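Local coordinates for endo-beta-1,2-glucanase (Talaromyces funiculosus, PDB 6IMV), which hydrolyses internal beta-1,2-glucosidic linkages in beta-1,2-glucan, acting as an endo-type fungal glycoside hydrolase, at residues Leu310-Tyr315 with Asn462-Arg467; Ile319-Phe324 with Val390-Gly395. All coordinates share one frame; numbering follows the deposited sequence. Where two conformers were deposited one is given.

How the contacts relate
Both contacts involve helices of a fold consistent with the (alpha/alpha)6-barrel described for this family, and their centres lie about 15 Å apart. Along the chain, contact 2 falls wholly within the interval between the two segments of contact 1: 310-315 comes first, then 319-324, 390-395 and finally 462-467. The loop 310-315 leads directly into helix 318-337, which carries 319-324, and Tyr315 touches both Phe324 and Phe392. Residues 310-324 thus pack against helix 461-475 through Phe464 and against helix 387-392 through Phe392, tying distant parts of the chain together. The side chains of Tyr314 and Phe324 each lie about 12 Å from a bound alpha-D-glucopyranose.

Contact 1 (Leu310-Tyr315 with Asn462-Arg467); sequences LEMPYY and NTFVER
An inverse gamma turn centred on Pro313, in the loop before helix 318-337, receives the ring of Phe464 from helix 461-475. The turn is closed by the 2.8 Å hydrogen bond from Tyr314 N to Met312 O, and Met312, Pro313 and Tyr314 all touch the same phenyl ring. With CG anti to the backbone N (chi1 174°), Phe464 reaches out of its helix and leads with CZ. That atom stands 4.0 Å above the plane of the Tyr314 ring, over its centre. The two rings form a T-shaped (edge-to-face) pair with planes at 79°, the phenylalanine giving the edge and the tyrosine the face. Pro313 O also lies at the Phe464 edge, near the ring plane, 3.6 Å from Phe464 CE2; the proline ring meets the same carbon, Pro313 CG being 4.0 Å from Phe464 CE2. Met312 approaches obliquely: a bend at chi3 (79°) carries its methyl back to the phenyl ring, with Met312 CE 3.6 Å from Phe464 CE1. Its sulfur makes a Met-aromatic contact, Met312 SD lying 5.2 Å from the centroid of the Phe464 ring. Trp256 of helix 252-261 and Met455 of helix 448-457 also touch Phe464, while the Tyr314 hydroxyl is hydrogen-bonded to Glu252 and Trp256. No hydrogen bond joins the two segments; cohesion probably rests on dispersion, helped by the weakly positive phenyl edge facing the Tyr314 pi cloud and Pro313 O.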
loop_
_atom_site.group_PDB
_atom_site.type_symbol
_atom_site.label_atom_id
_atom_site.label_comp_id
_atom_site.label_asym_id
_atom_site.label_seq_id
_atom_site.Cartn_x
_atom_site.Cartn_y
_atom_site.Cartn_z
ATOM N N LEU A 310 3.034 2.016 7.319
ATOM C CA LEU A 310 4.118 2.278 6.359
ATOM C C LEU A 310 4.409 3.779 6.250
ATOM O O LEU A 310 5.479 4.157 5.768
ATOM C CB LEU A 310 3.747 1.756 4.966
ATOM C CG LEU A 310 3.686 0.242 4.769
ATOM C CD1 LEU A 310 3.006 -0.079 3.447
ATOM C CD2 LEU A 310 5.074 -0.381 4.813
ATOM N N GLU A 311 3.439 4.624 6.612
ATOM C CA GLU A 311 3.477 6.043 6.229
ATOM C C GLU A 311 3.591 6.978 7.444
ATOM O O GLU A 311 4.009 8.095 7.285
ATOM C CB GLU A 311 2.242 6.389 5.398
ATOM C CG GLU A 311 2.101 5.519 4.157
ATOM C CD GLU A 311 1.346 6.162 3.010
ATOM O OE1 GLU A 311 1.451 7.417 2.834
ATOM O OE2 GLU A 311 0.643 5.425 2.309
ATOM N N MET A 312 3.202 6.539 8.641
ATOM C CA MET A 312 3.315 7.371 9.844
ATOM C C MET A 312 3.854 6.517 10.980
ATOM O O MET A 312 3.673 5.303 10.972
ATOM C CB MET A 312 1.963 7.977 10.232
ATOM C CG MET A 312 1.405 8.891 9.156
ATOM S SD MET A 312 -0.106 9.708 9.656
ATOM C CE MET A 312 0.532 11.039 10.680
ATOM N N PRO A 313 4.564 7.117 11.961
ATOM C CA PRO A 313 5.279 6.347 12.984
ATOM C C PRO A 313 4.389 5.782 14.107
ATOM O O PRO A 313 4.650 6.011 15.286
ATOM C CB PRO A 313 6.287 7.380 13.517
ATOM C CG PRO A 313 5.574 8.697 13.373
ATOM C CD PRO A 313 4.790 8.568 12.082
ATOM N N TYR A 314 3.387 4.990 13.720
ATOM C CA TYR A 314 2.530 4.266 14.635
ATOM C C TYR A 314 3.351 3.376 15.583
ATOM O O TYR A 314 2.994 3.233 16.743
ATOM C CB TYR A 314 1.528 3.412 13.847
ATOM C CG TYR A 314 0.364 4.195 13.300
ATOM C CD1 TYR A 314 -0.780 4.370 14.060
ATOM C CD2 TYR A 314 0.405 4.773 12.037
ATOM C CE1 TYR A 314 -1.857 5.093 13.581
ATOM C CE2 TYR A 314 -0.667 5.504 11.546
ATOM C CZ TYR A 314 -1.801 5.668 12.324
ATOM O OH TYR A 314 -2.875 6.388 11.875
ATOM N N TYR A 315 4.439 2.773 15.084
ATOM C CA TYR A 315 5.184 1.775 15.865
ATOM C C TYR A 315 6.179 2.430 16.832
ATOM O O TYR A 315 6.860 1.702 17.556
ATOM C CB TYR A 315 5.855 0.757 14.940
ATOM C CG TYR A 315 4.898 -0.149 14.207
ATOM C CD1 TYR A 315 3.548 -0.201 14.540
ATOM C CD2 TYR A 315 5.339 -0.964 13.172
ATOM C CE1 TYR A 315 2.667 -1.017 13.850
ATOM C CE2 TYR A 315 4.473 -1.800 12.490
ATOM C CZ TYR A 315 3.131 -1.832 12.832
ATOM O OH TYR A 315 2.258 -2.649 12.170
ATOM N N ASN A 462 4.489 15.301 18.529
ATOM C CA ASN A 462 4.040 15.105 19.915
ATOM C C ASN A 462 2.518 14.931 19.945
ATOM O O ASN A 462 2.020 14.089 20.696
ATOM C CB ASN A 462 4.490 16.231 20.854
ATOM C CG ASN A 462 5.970 16.161 21.160
ATOM O OD1 ASN A 462 6.614 15.152 20.902
ATOM N ND2 ASN A 462 6.526 17.231 21.700
ATOM N N THR A 463 1.804 15.706 19.125
ATOM C CA THR A 463 0.344 15.620 19.042
ATOM C C THR A 463 -0.083 14.234 18.548
ATOM O O THR A 463 -1.018 13.634 19.101
ATOM C CB THR A 463 -0.236 16.709 18.133
ATOM O OG1 THR A 463 0.086 17.971 18.715
ATOM C CG2 THR A 463 -1.737 16.604 17.972
ATOM N N PHE A 464 0.585 13.752 17.491
ATOM C CA PHE A 464 0.341 12.421 16.937
ATOM C C PHE A 464 0.433 11.368 18.050
ATOM O O PHE A 464 -0.513 10.594 18.287
ATOM C CB PHE A 464 1.335 12.128 15.811
ATOM C CG PHE A 464 1.266 10.728 15.256
ATOM C CD1 PHE A 464 0.337 10.400 14.281
ATOM C CD2 PHE A 464 2.132 9.741 15.704
ATOM C CE1 PHE A 464 0.274 9.119 13.759
ATOM C CE2 PHE A 464 2.070 8.454 15.182
ATOM C CZ PHE A 464 1.138 8.145 14.214
ATOM N N VAL A 465 1.569 11.363 18.750
ATOM C CA VAL A 465 1.861 10.339 19.770
ATOM C C VAL A 465 0.788 10.395 20.863
ATOM O O VAL A 465 0.188 9.371 21.207
ATOM C CB VAL A 465 3.281 10.475 20.350
ATOM C CG1 VAL A 465 3.501 9.512 21.503
ATOM C CG2 VAL A 465 4.350 10.276 19.278
ATOM N N GLU A 466 0.540 11.597 21.394
ATOM C CA GLU A 466 -0.425 11.782 22.495
ATOM C C GLU A 466 -1.800 11.235 22.108
ATOM O O GLU A 466 -2.411 10.473 22.847
ATOM C CB GLU A 466 -0.552 13.268 22.846
ATOM C CG GLU A 466 -1.638 13.560 23.864
ATOM C CD GLU A 466 -1.767 15.026 24.220
ATOM O OE1 GLU A 466 -2.053 15.832 23.318
ATOM O OE2 GLU A 466 -1.561 15.349 25.390
ATOM N N ARG A 467 -2.293 11.675 20.949
ATOM C CA ARG A 467 -3.614 11.304 20.489
ATOM C C ARG A 467 -3.687 9.791 20.246
ATOM O O ARG A 467 -4.620 9.135 20.681
ATOM C CB ARG A 467 -3.955 12.079 19.210
ATOM C CG ARG A 467 -5.221 11.617 18.501
ATOM C CD ARG A 467 -6.465 11.629 19.376
ATOM N NE ARG A 467 -6.839 12.971 19.791
ATOM C CZ ARG A 467 -7.950 13.272 20.445
ATOM N NH1 ARG A 467 -8.264 14.539 20.665
ATOM N NH2 ARG A 467 -8.755 12.310 20.859
#

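Contact 2 (Ile319-Phe324 with Val390-Gly395); sequences IIRRVF and VLFDKG
Phe392 of helix 387-392 pushes its ring against the backbone of helix 318-337, a helix-to-helix contact carried by one aromatic side chain. The tight part is at the ring's far end, where Phe392 CZ lies 3.4 Å from Arg321 O. One turn on, Phe324 O is 3.6 Å from Phe392 CE2; both carbonyl oxygens approach the ring obliquely. The aliphatic stem of Arg321 adds to this packing, with Arg321 CG 3.7 Å from Phe392 CE1. Phe324 is buried, yet it offers little more than its CB and carbonyl group, its own ring leading away toward Tyr472 of helix 461-475. The looser side is the guanidinium end of Arg321, a partly exposed residue modelled in two conformers; the guanidinium pairs with Asp318 in a salt bridge in one of them, so its position is less certain. Replacing Phe392 by an alanine is likely to open a gap beside the Arg321 and Phe324 carbonyls and to leave the Tyr315 and Phe486 rings without this neighbour. On the buried side the packing ends with Phe324 CB 4.1 Å from Phe392 CZ.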
loop_
_atom_site.group_PDB
_atom_site.type_symbol
_atom_site.label_atom_id
_atom_site.label_comp_id
_atom_site.label_asym_id
_atom_site.label_seq_id
_atom_site.Cartn_x
_atom_site.Cartn_y
_atom_site.Cartn_z
ATOM N N ILE A 319 2.235 0.327 22.812
ATOM C CA ILE A 319 0.946 -0.417 22.859
ATOM C C ILE A 319 0.493 -0.738 21.427
ATOM O O ILE A 319 -0.070 -1.811 21.167
ATOM C CB ILE A 319 -0.160 0.305 23.655
ATOM C CG1 ILE A 319 -1.421 -0.561 23.755
ATOM C CG2 ILE A 319 -0.492 1.674 23.087
ATOM C CD1 ILE A 319 -1.199 -1.904 24.412
ATOM N N ILE A 320 0.766 0.180 20.498
ATOM C CA ILE A 320 0.369 -0.006 19.103
ATOM C C ILE A 320 1.259 -1.076 18.469
ATOM O O ILE A 320 0.751 -1.988 17.811
ATOM C CB ILE A 320 0.390 1.314 18.312
ATOM C CG1 ILE A 320 -0.561 2.339 18.937
ATOM C CG2 ILE A 320 0.067 1.049 16.848
ATOM C CD1 ILE A 320 -0.660 3.668 18.184
ATOM N N ARG A 321 2.574 -0.964 18.681
ATOM C CA ARG A 321 3.526 -1.942 18.167
ATOM C C ARG A 321 3.127 -3.354 18.629
ATOM O O ARG A 321 3.142 -4.294 17.833
ATOM C CB ARG A 321 4.946 -1.569 18.603
ATOM C CG ARG A 321 6.041 -2.366 17.913
ATOM C CD ARG A 321 7.396 -2.057 18.528
ATOM N NE ARG A 321 7.597 -0.635 18.743
ATOM C CZ ARG A 321 7.609 -0.037 19.933
ATOM N NH1 ARG A 321 7.787 1.269 20.012
ATOM N NH2 ARG A 321 7.444 -0.751 21.034
ATOM N N ARG A 322 2.744 -3.490 19.904
ATOM C CA ARG A 322 2.382 -4.796 20.502
ATOM C C ARG A 322 1.103 -5.354 19.856
ATOM O O ARG A 322 1.044 -6.527 19.523
ATOM C CB ARG A 322 2.210 -4.667 22.021
ATOM C CG ARG A 322 3.518 -4.546 22.791
ATOM C CD ARG A 322 3.295 -4.068 24.214
ATOM N NE ARG A 322 2.446 -4.976 24.978
ATOM C CZ ARG A 322 1.569 -4.608 25.912
ATOM N NH1 ARG A 322 0.787 -5.518 26.460
ATOM N NH2 ARG A 322 1.447 -3.345 26.283
ATOM N N VAL A 323 0.083 -4.510 19.693
ATOM C CA VAL A 323 -1.190 -4.924 19.091
ATOM C C VAL A 323 -0.950 -5.360 17.641
ATOM O O VAL A 323 -1.514 -6.353 17.180
ATOM C CB VAL A 323 -2.246 -3.808 19.188
ATOM C CG1 VAL A 323 -3.443 -4.078 18.293
ATOM C CG2 VAL A 323 -2.695 -3.604 20.631
ATOM N N PHE A 324 -0.109 -4.622 16.918
ATOM C CA PHE A 324 0.148 -4.937 15.512
ATOM C C PHE A 324 1.116 -6.128 15.381
ATOM O O PHE A 324 1.038 -6.869 14.398
ATOM C CB PHE A 324 0.605 -3.687 14.756
ATOM C CG PHE A 324 -0.550 -2.815 14.332
ATOM C CD1 PHE A 324 -1.241 -2.057 15.261
ATOM C CD2 PHE A 324 -0.975 -2.789 13.012
ATOM C CE1 PHE A 324 -2.305 -1.252 14.869
ATOM C CE2 PHE A 324 -2.053 -2.009 12.628
ATOM C CZ PHE A 324 -2.704 -1.223 13.552
ATOM N N VAL A 390 6.601 -8.553 7.417
ATOM C CA VAL A 390 7.964 -8.156 7.082
ATOM C C VAL A 390 8.435 -7.038 8.030
ATOM O O VAL A 390 9.604 -7.019 8.418
ATOM C CB VAL A 390 8.080 -7.732 5.604
ATOM C CG1 VAL A 390 9.365 -6.957 5.333
ATOM C CG2 VAL A 390 7.968 -8.932 4.677
ATOM N N LEU A 391 7.530 -6.123 8.399
ATOM C CA LEU A 391 7.872 -4.990 9.275
ATOM C C LEU A 391 8.353 -5.475 10.649
ATOM O O LEU A 391 9.175 -4.800 11.270
ATOM C CB LEU A 391 6.662 -4.061 9.403
ATOM C CG LEU A 391 6.264 -3.325 8.120
ATOM C CD1 LEU A 391 4.991 -2.523 8.314
ATOM C CD2 LEU A 391 7.394 -2.423 7.635
ATOM N N PHE A 392 7.857 -6.635 11.114
ATOM C CA PHE A 392 8.237 -7.203 12.418
ATOM C C PHE A 392 9.354 -8.246 12.304
ATOM O O PHE A 392 10.173 -8.368 13.217
ATOM C CB PHE A 392 7.015 -7.800 13.127
ATOM C CG PHE A 392 6.128 -6.735 13.715
ATOM C CD1 PHE A 392 6.492 -6.102 14.893
ATOM C CD2 PHE A 392 4.972 -6.327 13.068
ATOM C CE1 PHE A 392 5.710 -5.092 15.419
ATOM C CE2 PHE A 392 4.185 -5.317 13.597
ATOM C CZ PHE A 392 4.558 -4.701 14.772
ATOM N N ASP A 393 9.362 -9.028 11.225
ATOM C CA ASP A 393 10.308 -10.127 11.095
ATOM C C ASP A 393 10.477 -10.447 9.607
ATOM O O ASP A 393 9.672 -11.145 9.023
ATOM C CB ASP A 393 9.824 -11.324 11.918
ATOM C CG ASP A 393 10.780 -12.498 11.956
ATOM O OD1 ASP A 393 11.544 -12.683 10.971
ATOM O OD2 ASP A 393 10.756 -13.224 12.980
ATOM N N LYS A 394 11.548 -9.927 9.005
ATOM C CA LYS A 394 11.729 -10.020 7.570
ATOM C C LYS A 394 12.008 -11.474 7.152
ATOM O O LYS A 394 11.641 -11.845 6.051
ATOM C CB LYS A 394 12.736 -8.973 7.086
ATOM C CG LYS A 394 14.165 -9.088 7.585
ATOM C CD LYS A 394 14.941 -7.799 7.354
ATOM C CE LYS A 394 16.439 -8.026 7.417
ATOM N NZ LYS A 394 17.176 -6.747 7.287
ATOM N N GLY A 395 12.597 -12.289 8.036
ATOM C CA GLY A 395 12.816 -13.698 7.754
ATOM C C GLY A 395 11.504 -14.448 7.598
ATOM O O GLY A 395 11.278 -15.143 6.598
#